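Local coordinates for protein probable tRNA pseudouridine synthase D (Methanosarcina mazei, PDB 1Z2Z) that probably catalyses the isomerisation of uridine-13 to pseudouridine in transfer RNAs, at residues S257-V260 / L265-M268; M268-Y273 / F371-F376. All coordinates share one frame; numbering follows the deposited sequence.

Following the chain from the N terminus, helix 238-249 gives way to a loop that carries residues 257-260. Contact 1 closes this short loop onto the start of helix 263-287, only a few residues further on. Met268, a selenomethionine, ends contact 1 and begins contact 2, so the two follow one another along the chain and neither encloses the other. Contact 2 closes a far longer excursion, bringing the loop 371-376, which follows helix 352-363, back to helix 263-287. The centres of the two contacts lie about 9 Å apart. Phe376 of the second loop packs against Phe258, with CE1 of Phe376 3.7 Å from CB of Phe258, so both loops meet beside the shared helix.

Contact 1 (S257-V260 / L265-M268); sequences SFRV and LYRM
Tyr266 and Arg259 meet at their polar ends in a short-range contact between the loop after helix 238-249 and the first turns of helix 263-287, in the helical part of the TRUD region. The two side chains, one from the loop and one from the helix, run at a slant to each other, with the guanidinium plane 59° from the phenol ring. NH1 of Arg259 comes to 3.6 Å from OH of Tyr266, a proximity and not a hydrogen bond, and the hydroxyl approaches the guanidinium obliquely. Both groups share an acidic partner outside the two segments, Glu378, which probably holds them near each other. Its OE1 forms a salt bridge with NH2 of Arg259, and its OE2 a weak hydrogen bond with the hydroxyl of Tyr266. Arg259 also makes a cation-pi contact with Phe376, and its positive charge would tend to stabilise the ionised carboxylate of Glu378. The arginine bond from CA to CB leads away from the helix, but its end, on a chain extended from CG to NE, comes nearer and reaches the tyrosine hydroxyl. Tyr266 holds CG anti to its own nitrogen (chi1 -167°), which carries the ring out from the helix and over to the loop. CA of Phe258 lies 6.8 Å from CA of Tyr266, the nearest such pair. Phe258 turns its CB toward the helix, while its buried side chain touches Met243 of helix 238-249, Ala197 of helix 194-202, and Met379. OG of Ser257 stands 4.1 Å above the plane of the Phe258 ring, displaced toward its rim, and is hydrogen-bonded to O of Tyr254. The backbone of Phe258 also faces the tyrosine: its carbonyl O lies at the edge of the Tyr266 ring, near the ring plane, 4.0 Å from CD1.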
loop_
_atom_site.group_PDB
_atom_site.type_symbol
_atom_site.label_atom_id
_atom_site.label_comp_id
_atom_site.label_asym_id
_atom_site.label_seq_id
_atom_site.Cartn_x
_atom_site.Cartn_y
_atom_site.Cartn_z
ATOM N N SER A 257 25.970 -8.834 3.128
ATOM C CA SER A 257 25.162 -8.858 4.340
ATOM C C SER A 257 23.682 -9.033 3.988
ATOM O O SER A 257 22.862 -9.265 4.864
ATOM C CB SER A 257 25.362 -7.574 5.149
ATOM O OG SER A 257 24.783 -6.467 4.491
ATOM N N PHE A 258 23.351 -8.943 2.702
ATOM C CA PHE A 258 21.972 -9.089 2.252
ATOM C C PHE A 258 21.627 -10.515 1.877
ATOM O O PHE A 258 20.454 -10.852 1.699
ATOM C CB PHE A 258 21.718 -8.205 1.039
ATOM C CG PHE A 258 21.742 -6.747 1.345
ATOM C CD1 PHE A 258 20.691 -6.152 2.033
ATOM C CD2 PHE A 258 22.811 -5.961 0.940
ATOM C CE1 PHE A 258 20.706 -4.793 2.312
ATOM C CE2 PHE A 258 22.835 -4.603 1.215
ATOM C CZ PHE A 258 21.781 -4.016 1.900
ATOM N N ARG A 259 22.655 -11.347 1.743
ATOM C CA ARG A 259 22.478 -12.747 1.360
ATOM C C ARG A 259 22.029 -13.618 2.531
ATOM O O ARG A 259 22.096 -14.846 2.469
ATOM C CB ARG A 259 23.789 -13.291 0.770
ATOM C CG ARG A 259 23.646 -13.875 -0.636
ATOM C CD ARG A 259 24.999 -14.179 -1.275
ATOM N NE ARG A 259 24.887 -14.619 -2.667
ATOM C CZ ARG A 259 24.333 -13.906 -3.649
ATOM N NH1 ARG A 259 23.828 -12.705 -3.403
ATOM N NH2 ARG A 259 24.295 -14.386 -4.888
ATOM N N VAL A 260 21.560 -12.971 3.592
ATOM C CA VAL A 260 21.094 -13.674 4.778
ATOM C C VAL A 260 19.566 -13.620 4.870
ATOM O O VAL A 260 18.937 -14.427 5.561
ATOM C CB VAL A 260 21.723 -13.053 6.039
ATOM C CG1 VAL A 260 23.208 -13.394 6.104
ATOM C CG2 VAL A 260 21.556 -11.551 6.001
ATOM N N LEU A 265 12.649 -8.907 1.399
ATOM C CA LEU A 265 13.267 -7.588 1.310
ATOM C C LEU A 265 14.347 -7.636 0.244
ATOM O O LEU A 265 14.673 -6.619 -0.368
ATOM C CB LEU A 265 13.887 -7.173 2.651
ATOM C CG LEU A 265 12.951 -6.663 3.748
ATOM C CD1 LEU A 265 12.175 -5.453 3.243
ATOM C CD2 LEU A 265 12.009 -7.774 4.167
ATOM N N TYR A 266 14.891 -8.830 0.032
ATOM C CA TYR A 266 15.938 -9.059 -0.958
ATOM C C TYR A 266 15.789 -8.109 -2.143
ATOM O O TYR A 266 16.768 -7.551 -2.632
ATOM C CB TYR A 266 15.874 -10.513 -1.444
ATOM C CG TYR A 266 17.085 -10.957 -2.228
ATOM C CD1 TYR A 266 18.369 -10.826 -1.692
ATOM C CD2 TYR A 266 16.952 -11.489 -3.515
ATOM C CE1 TYR A 266 19.492 -11.204 -2.420
ATOM C CE2 TYR A 266 18.069 -11.871 -4.253
ATOM C CZ TYR A 266 19.335 -11.724 -3.702
ATOM O OH TYR A 266 20.440 -12.079 -4.439
ATOM N N ARG A 267 14.555 -7.914 -2.590
ATOM C CA ARG A 267 14.309 -7.031 -3.708
ATOM C C ARG A 267 13.335 -5.896 -3.366
ATOM O O ARG A 267 13.024 -5.064 -4.220
ATOM C CB ARG A 267 13.791 -7.845 -4.902
ATOM C CG ARG A 267 14.640 -9.073 -5.224
ATOM C CD ARG A 267 14.243 -9.719 -6.550
ATOM N NE ARG A 267 14.826 -9.027 -7.694
ATOM C CZ ARG A 267 14.126 -8.416 -8.642
ATOM N NH1 ARG A 267 12.800 -8.408 -8.596
ATOM N NH2 ARG A 267 14.759 -7.806 -9.636
HETATM N N MSE A 268 12.852 -5.855 -2.125
HETATM C CA MSE A 268 11.922 -4.796 -1.716
HETATM C C MSE A 268 12.614 -3.439 -1.696
HETATM O O MSE A 268 12.030 -2.422 -2.069
HETATM C CB MSE A 268 11.333 -5.073 -0.329
HETATM C CG MSE A 268 10.315 -6.207 -0.274
HETATM SE SE MSE A 268 9.262 -6.151 1.388
HETATM C CE MSE A 268 7.471 -5.921 0.634
#

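Contact 2 (M268-Y273 / F371-F376); sequences MFVHGY and FNIEKF
Phe371 packs against Val270 and Tyr273, three residues apart on helix 263-287, in a buried apolar contact between that helix and the loop 371-376. From CB of Phe371 the ring swings over to the helix (chi1 -89°), and one flank of the ring, CD2 and CE2, and its tip CZ do the touching. CD2 comes first, 3.7 Å from CG1 of Val270. CE2, the next atom round the ring, lies at the same 3.7 Å from that methyl, so CG1 sits opposite the CD2-CE2 bond at the ring edge, near its plane, and the two side chains pass alongside in opposite directions. CZ, the tip, goes on to Tyr273, standing 4.0 Å from CD2 of the tyrosine. These two rings cross at a slant, and no hydrogen bond joins the two segments. Val270 serves two partners because its branches diverge. With CG1 anti to the backbone N (chi1 174°), that methyl is given to Phe371, while CG2, beside the nitrogen, turns to the end of Ile373. There CG2 of Val270 and CD1 of Ile373 meet tip to tip at 4.2 Å, a looser touch than the one on the phenylalanine. The main chain at Tyr273 is helical, its N bonded to O of Phe269 at 3.1 Å. The same side chains reach further into the surroundings: Tyr273 also touches Lys187 and Val190 of helix 182-191 and Val366 of a loop, and Ile373 rests on Ile189 of that helix and Phe194 of helix 194-202. Phe371 and Ile373 thus pin the loop to helix 263-287, with helix 182-191 touching both Tyr273 and Ile373 and helix 194-202 touching Ile373.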
loop_
_atom_site.group_PDB
_atom_site.type_symbol
_atom_site.label_atom_id
_atom_site.label_comp_id
_atom_site.label_asym_id
_atom_site.label_seq_id
_atom_site.Cartn_x
_atom_site.Cartn_y
_atom_site.Cartn_z
HETATM N N MSE A 268 12.852 -5.855 -2.125
HETATM C CA MSE A 268 11.922 -4.796 -1.716
HETATM C C MSE A 268 12.614 -3.439 -1.696
HETATM O O MSE A 268 12.030 -2.422 -2.069
HETATM C CB MSE A 268 11.333 -5.073 -0.329
HETATM C CG MSE A 268 10.315 -6.207 -0.274
HETATM SE SE MSE A 268 9.262 -6.151 1.388
HETATM C CE MSE A 268 7.471 -5.921 0.634
ATOM N N PHE A 269 13.865 -3.419 -1.260
ATOM C CA PHE A 269 14.595 -2.172 -1.217
ATOM C C PHE A 269 14.580 -1.489 -2.583
ATOM O O PHE A 269 14.042 -0.390 -2.718
ATOM C CB PHE A 269 16.026 -2.425 -0.768
ATOM C CG PHE A 269 16.115 -3.216 0.495
ATOM C CD1 PHE A 269 16.817 -4.411 0.530
ATOM C CD2 PHE A 269 15.509 -2.763 1.659
ATOM C CE1 PHE A 269 16.897 -5.155 1.700
ATOM C CE2 PHE A 269 15.586 -3.503 2.836
ATOM C CZ PHE A 269 16.289 -4.694 2.857
ATOM N N VAL A 270 15.151 -2.141 -3.596
ATOM C CA VAL A 270 15.202 -1.555 -4.937
ATOM C C VAL A 270 13.802 -1.167 -5.425
ATOM O O VAL A 270 13.622 -0.100 -6.018
ATOM C CB VAL A 270 15.887 -2.518 -5.979
ATOM C CG1 VAL A 270 15.778 -1.937 -7.385
ATOM C CG2 VAL A 270 17.373 -2.716 -5.636
ATOM N N HIS A 271 12.813 -2.022 -5.162
ATOM C CA HIS A 271 11.430 -1.755 -5.569
ATOM C C HIS A 271 10.906 -0.515 -4.841
ATOM O O HIS A 271 10.065 0.232 -5.361
ATOM C CB HIS A 271 10.545 -2.971 -5.267
ATOM C CG HIS A 271 9.093 -2.760 -5.568
ATOM N ND1 HIS A 271 8.274 -1.977 -4.783
ATOM C CD2 HIS A 271 8.304 -3.247 -6.556
ATOM C CE1 HIS A 271 7.047 -1.995 -5.270
ATOM N NE2 HIS A 271 7.038 -2.760 -6.347
ATOM N N GLY A 272 11.405 -0.302 -3.630
ATOM C CA GLY A 272 10.995 0.866 -2.878
ATOM C C GLY A 272 11.492 2.088 -3.625
ATOM O O GLY A 272 10.686 2.896 -4.092
ATOM N N TYR A 273 12.818 2.207 -3.759
ATOM C CA TYR A 273 13.452 3.333 -4.450
ATOM C C TYR A 273 12.781 3.614 -5.770
ATOM O O TYR A 273 12.805 4.742 -6.260
ATOM C CB TYR A 273 14.932 3.058 -4.701
ATOM C CG TYR A 273 15.665 4.228 -5.327
ATOM C CD1 TYR A 273 15.613 5.498 -4.748
ATOM C CD2 TYR A 273 16.444 4.059 -6.473
ATOM C CE1 TYR A 273 16.319 6.570 -5.293
ATOM C CE2 TYR A 273 17.156 5.124 -7.026
ATOM C CZ TYR A 273 17.091 6.376 -6.430
ATOM O OH TYR A 273 17.797 7.431 -6.975
ATOM N N PHE A 371 20.633 0.434 -12.175
ATOM C CA PHE A 371 19.699 -0.562 -11.649
ATOM C C PHE A 371 20.160 -1.988 -11.893
ATOM O O PHE A 371 19.346 -2.909 -11.985
ATOM C CB PHE A 371 18.297 -0.386 -12.242
ATOM C CG PHE A 371 17.427 0.562 -11.466
ATOM C CD1 PHE A 371 17.364 1.912 -11.802
ATOM C CD2 PHE A 371 16.670 0.103 -10.393
ATOM C CE1 PHE A 371 16.563 2.797 -11.078
ATOM C CE2 PHE A 371 15.869 0.976 -9.662
ATOM C CZ PHE A 371 15.812 2.328 -10.009
ATOM N N ASN A 372 21.469 -2.164 -11.999
ATOM C CA ASN A 372 22.042 -3.478 -12.204
ATOM C C ASN A 372 23.113 -3.707 -11.153
ATOM O O ASN A 372 24.307 -3.679 -11.436
ATOM C CB ASN A 372 22.631 -3.595 -13.613
ATOM C CG ASN A 372 21.559 -3.679 -14.687
ATOM O OD1 ASN A 372 20.809 -2.727 -14.909
ATOM N ND2 ASN A 372 21.476 -4.828 -15.351
ATOM N N ILE A 373 22.670 -3.926 -9.927
ATOM C CA ILE A 373 23.581 -4.154 -8.822
ATOM C C ILE A 373 24.653 -5.184 -9.185
ATOM O O ILE A 373 24.339 -6.345 -9.433
ATOM C CB ILE A 373 22.806 -4.643 -7.580
ATOM C CG1 ILE A 373 21.772 -3.594 -7.159
ATOM C CG2 ILE A 373 23.769 -4.913 -6.439
ATOM C CD1 ILE A 373 20.639 -3.387 -8.144
ATOM N N GLU A 374 25.915 -4.757 -9.222
ATOM C CA GLU A 374 27.015 -5.666 -9.542
ATOM C C GLU A 374 27.171 -6.708 -8.437
ATOM O O GLU A 374 27.140 -7.908 -8.700
ATOM C CB GLU A 374 28.339 -4.899 -9.707
ATOM C CG GLU A 374 28.386 -3.928 -10.890
ATOM C CD GLU A 374 29.719 -3.194 -11.003
ATOM O OE1 GLU A 374 30.089 -2.461 -10.063
ATOM O OE2 GLU A 374 30.401 -3.344 -12.034
ATOM N N LYS A 375 27.334 -6.245 -7.202
ATOM C CA LYS A 375 27.501 -7.137 -6.057
ATOM C C LYS A 375 26.335 -8.127 -5.973
ATOM O O LYS A 375 26.537 -9.321 -5.747
ATOM C CB LYS A 375 27.576 -6.318 -4.767
ATOM C CG LYS A 375 28.419 -5.057 -4.879
ATOM C CD LYS A 375 29.892 -5.373 -5.008
ATOM C CE LYS A 375 30.419 -5.991 -3.726
ATOM N NZ LYS A 375 31.891 -6.201 -3.754
ATOM N N PHE A 376 25.117 -7.616 -6.153
ATOM C CA PHE A 376 23.908 -8.439 -6.109
ATOM C C PHE A 376 23.041 -8.297 -7.351
ATOM O O PHE A 376 22.026 -7.598 -7.338
ATOM C CB PHE A 376 23.054 -8.103 -4.887
ATOM C CG PHE A 376 23.375 -8.925 -3.687
ATOM C CD1 PHE A 376 22.365 -9.549 -2.968
ATOM C CD2 PHE A 376 24.693 -9.082 -3.276
ATOM C CE1 PHE A 376 22.661 -10.324 -1.853
ATOM C CE2 PHE A 376 25.006 -9.854 -2.162
ATOM C CZ PHE A 376 23.986 -10.478 -1.447
#